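PDB 6GL0: endoglucanase, family GH5 from Zobellia galactanivorans, which probably hydrolyses beta-glucosidic linkages in glucans such as cellulose and mixed-linked beta-glucan. Local coordinates for residues Ile140-Asn145 with Lys189-Thr194. The protein carries 1 engineered substitution. Residues are numbered along the deposited sequence; the frame is centred on the assembly and turned at random.
With GLC (alpha-D-glucopyranose), chain D.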
ATOM      1  N   ILE A 140      19.701   4.723 -20.351  1.00 32.56           N
ATOM      2  CA  ILE A 140      19.058   3.570 -19.772  1.00 32.75           C
ATOM      3  C   ILE A 140      18.922   2.471 -20.860  1.00 32.21           C
ATOM      4  O   ILE A 140      18.637   2.779 -22.021  1.00 31.56           O
ATOM      5  CB  ILE A 140      17.644   3.987 -19.299  1.00 30.96           C
ATOM      6  CG1 ILE A 140      17.717   5.074 -18.234  1.00 32.27           C
ATOM      7  CG2 ILE A 140      16.836   2.809 -18.770  1.00 29.83           C
ATOM      8  CD1 ILE A 140      16.442   5.883 -18.105  1.00 33.80           C
ATOM      9  N   PHE A 141      19.108   1.211 -20.475  1.00 31.20           N
ATOM     10  CA  PHE A 141      18.816   0.099 -21.347  1.00 34.32           C
ATOM     11  C   PHE A 141      17.496  -0.553 -20.930  1.00 37.27           C
ATOM     12  O   PHE A 141      17.242  -0.758 -19.724  1.00 38.46           O
ATOM     13  CB  PHE A 141      19.881  -1.007 -21.327  1.00 36.66           C
ATOM     14  CG  PHE A 141      21.244  -0.591 -21.801  1.00 38.06           C
ATOM     15  CD1 PHE A 141      21.424   0.333 -22.810  1.00 40.18           C
ATOM     16  CD2 PHE A 141      22.367  -1.181 -21.231  1.00 40.55           C
ATOM     17  CE1 PHE A 141      22.709   0.689 -23.229  1.00 42.83           C
ATOM     18  CE2 PHE A 141      23.653  -0.826 -21.649  1.00 40.48           C
ATOM     19  CZ  PHE A 141      23.817   0.101 -22.649  1.00 40.81           C
ATOM     20  N   GLU A 142      16.692  -0.897 -21.949  1.00 31.46           N
ATOM     21  CA  GLU A 142      15.505  -1.719 -21.777  1.00 30.45           C
ATOM     22  C   GLU A 142      15.725  -3.015 -22.570  1.00 28.94           C
ATOM     23  O   GLU A 142      15.877  -2.964 -23.781  1.00 27.92           O
ATOM     24  CB  GLU A 142      14.321  -0.931 -22.281  1.00 30.36           C
ATOM     25  CG  GLU A 142      12.992  -1.649 -22.211  1.00 31.69           C
ATOM     26  CD  GLU A 142      11.891  -0.858 -22.908  1.00 33.01           C
ATOM     27  OE1 GLU A 142      11.746   0.330 -22.643  1.00 32.54           O
ATOM     28  OE2 GLU A 142      11.149  -1.435 -23.743  1.00 40.11           O
ATOM     29  N   THR A 143      15.744  -4.156 -21.879  1.00 28.85           N
ATOM     30  CA  THR A 143      16.221  -5.396 -22.456  1.00 30.12           C
ATOM     31  C   THR A 143      15.335  -5.939 -23.581  1.00 33.57           C
ATOM     32  O   THR A 143      15.845  -6.260 -24.630  1.00 32.66           O
ATOM     33  CB  THR A 143      16.491  -6.467 -21.361  1.00 32.86           C
ATOM     34  OG1 THR A 143      15.445  -6.499 -20.396  1.00 33.20           O
ATOM     35  CG2 THR A 143      17.805  -6.132 -20.627  1.00 35.01           C
ATOM     36  N   LEU A 144      14.016  -5.976 -23.364  1.00 30.54           N
ATOM     37  CA  LEU A 144      13.040  -6.470 -24.331  1.00 31.90           C
ATOM     38  C   LEU A 144      11.720  -5.683 -24.257  1.00 33.58           C
ATOM     39  O   LEU A 144      11.162  -5.508 -23.180  1.00 37.09           O
ATOM     40  CB  LEU A 144      12.710  -7.926 -24.054  1.00 30.90           C
ATOM     41  CG  LEU A 144      13.871  -8.908 -24.040  1.00 30.54           C
ATOM     42  CD1 LEU A 144      13.442 -10.219 -23.430  1.00 28.92           C
ATOM     43  CD2 LEU A 144      14.395  -9.129 -25.463  1.00 31.20           C
ATOM     44  N   ASN A 145      11.215  -5.258 -25.418  1.00 32.74           N
ATOM     45  CA  ASN A 145      10.066  -4.385 -25.503  1.00 29.91           C
ATOM     46  C   ASN A 145       8.816  -5.041 -24.950  1.00 29.38           C
ATOM     47  O   ASN A 145       8.315  -4.628 -23.908  1.00 28.44           O
ATOM     48  CB  ASN A 145       9.835  -3.883 -26.958  1.00 26.72           C
ATOM     49  CG  ASN A 145       8.536  -3.102 -27.122  1.00 26.13           C
ATOM     50  OD1 ASN A 145       8.252  -2.207 -26.334  1.00 25.85           O
ATOM     51  ND2 ASN A 145       7.756  -3.411 -28.154  1.00 24.94           N
ATOM     52  N   LYS A 189      21.011   1.803 -14.952  1.00 39.19           N
ATOM     53  CA  LYS A 189      19.630   1.373 -14.779  1.00 40.59           C
ATOM     54  C   LYS A 189      19.192   0.570 -16.009  1.00 37.36           C
ATOM     55  O   LYS A 189      19.489   0.932 -17.152  1.00 33.16           O
ATOM     56  CB  LYS A 189      18.727   2.569 -14.541  1.00 41.57           C
ATOM     57  CG  LYS A 189      19.111   3.388 -13.324  1.00 47.00           C
ATOM     58  CD  LYS A 189      18.814   2.642 -12.050  1.00 48.59           C
ATOM     59  CE  LYS A 189      19.036   3.544 -10.821  1.00 58.55           C
ATOM     60  NZ  LYS A 189      20.455   3.666 -10.385  1.00 56.86           N
ATOM     61  N   ILE A 190      18.530  -0.550 -15.740  1.00 36.88           N
ATOM     62  CA  ILE A 190      17.984  -1.434 -16.763  1.00 39.02           C
ATOM     63  C   ILE A 190      16.458  -1.639 -16.540  1.00 36.52           C
ATOM     64  O   ILE A 190      16.026  -2.072 -15.475  1.00 33.25           O
ATOM     65  CB  ILE A 190      18.693  -2.797 -16.750  1.00 37.19           C
ATOM     66  CG1 ILE A 190      20.210  -2.609 -16.980  1.00 38.38           C
ATOM     67  CG2 ILE A 190      18.138  -3.700 -17.859  1.00 40.73           C
ATOM     68  CD1 ILE A 190      21.018  -3.894 -16.842  1.00 39.96           C
ATOM     69  N   MET A 191      15.674  -1.355 -17.566  1.00 33.57           N
ATOM     70  CA  MET A 191      14.228  -1.625 -17.546  1.00 32.13           C
ATOM     71  C   MET A 191      13.927  -3.070 -18.044  1.00 29.01           C
ATOM     72  O   MET A 191      14.257  -3.427 -19.175  1.00 27.78           O
ATOM     73  CB  MET A 191      13.505  -0.585 -18.407  1.00 33.00           C
ATOM     74  CG  MET A 191      13.405   0.773 -17.747  1.00 31.53           C
ATOM     75  SD  MET A 191      13.024   2.158 -18.845  1.00 34.40           S
ATOM     76  CE  MET A 191      11.437   1.605 -19.538  1.00 37.63           C
ATOM     77  N   VAL A 192      13.322  -3.886 -17.180  1.00 25.91           N
ATOM     78  CA  VAL A 192      13.002  -5.272 -17.436  1.00 25.53           C
ATOM     79  C   VAL A 192      11.475  -5.452 -17.436  1.00 28.23           C
ATOM     80  O   VAL A 192      10.783  -5.203 -16.419  1.00 25.42           O
ATOM     81  CB  VAL A 192      13.655  -6.159 -16.367  1.00 28.03           C
ATOM     82  CG1 VAL A 192      13.183  -7.604 -16.439  1.00 28.54           C
ATOM     83  CG2 VAL A 192      15.171  -6.077 -16.476  1.00 29.97           C
ATOM     84  N   SER A 193      10.943  -5.938 -18.554  1.00 29.06           N
ATOM     85  CA  SER A 193       9.506  -6.128 -18.728  1.00 29.10           C
ATOM     86  C   SER A 193       8.952  -7.473 -18.281  1.00 28.96           C
ATOM     87  O   SER A 193       9.630  -8.494 -18.231  1.00 31.61           O
ATOM     88  CB  SER A 193       9.143  -5.939 -20.191  1.00 31.85           C
ATOM     89  OG  SER A 193       9.858  -6.866 -21.012  1.00 30.73           O
ATOM     90  N   THR A 194       7.679  -7.442 -17.953  1.00 30.99           N
ATOM     91  CA  THR A 194       6.851  -8.611 -17.877  1.00 29.59           C
ATOM     92  C   THR A 194       6.669  -9.202 -19.300  1.00 27.89           C
ATOM     93  O   THR A 194       7.025  -8.565 -20.289  1.00 29.45           O
ATOM     94  CB  THR A 194       5.455  -8.276 -17.278  1.00 30.00           C
ATOM     95  OG1 THR A 194       4.813  -7.223 -18.028  1.00 27.03           O
ATOM     96  CG2 THR A 194       5.566  -7.889 -15.811  1.00 30.62           C
TER
HETATM   97  C1  GLC D   1       3.282  -1.149 -28.291  1.00 30.88           C
HETATM   98  C2  GLC D   1       4.361  -1.461 -29.336  1.00 29.17           C
HETATM   99  C3  GLC D   1       4.439  -0.411 -30.427  1.00 29.35           C
HETATM  100  C4  GLC D   1       3.055  -0.204 -31.004  1.00 27.83           C
HETATM  101  C5  GLC D   1       2.153   0.248 -29.874  1.00 28.45           C
HETATM  102  C6  GLC D   1       0.714   0.531 -30.288  1.00 27.11           C
HETATM  103  O1  GLC D   1       3.643  -0.105 -27.379  1.00 28.09           O
HETATM  104  O2  GLC D   1       5.602  -1.537 -28.630  1.00 28.71           O
HETATM  105  O3  GLC D   1       5.347  -0.841 -31.424  1.00 28.42           O
HETATM  106  O4  GLC D   1       3.086   0.788 -32.013  1.00 26.74           O
HETATM  107  O5  GLC D   1       2.106  -0.809 -28.948  1.00 30.55           O
HETATM  108  O6  GLC D   1       0.156  -0.643 -30.848  1.00 24.98           O
HETATM  109  O   HOH W   1      12.508  -4.789 -20.769  1.00 25.30           O
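M191 and E142 stand side by side on the inner face of adjacent parallel strands, and the methionine illustrates how one flexible side chain can fill the inside of a barrel. Its CB packs 4.0 Å from CB of E142; CG then approaches CG2 of I140, and SD lies 3.9 Å from that same methyl. With CG anti to the carbonyl carbon (chi1 -75°), the chain starts out beside I140, and the bend at chi3 (59°) turns CE back to E142, where it sits 3.4 Å from OE1. OE2 is held by a salt bridge to R57 and a hydrogen bond from N99. Beneath this layer the backbones pair in parallel: M191 N donates to F141 O at 2.7 Å, and T143 N to M191 O at 3.2 Å.

Beyond T143 the chains diverge, and a water between them sits 2.7 Å from M191 O and accepts from L144 N. Farther on, S193 OG gives its proton to L144 O at 2.9 Å, 33° out of the carbonyl plane, and also bonds NE2 of H171, whose ND1 holds T143 OG1. An alanine in place of S193 would probably leave L144 O without this donor and H171 NE2 without this hydroxyl, the chain at L144 less firmly tied to strand 190-193. N145 holds O2 of the glucose through ND2 at 2.9 Å, while R57 grips its OD1. The pair thus joins the fourth and fifth strands of the TIM barrel, flanked by strands 95-99 and 216-221, with helix 161-180, which links the two, packed against F141, T143, I190 and V192.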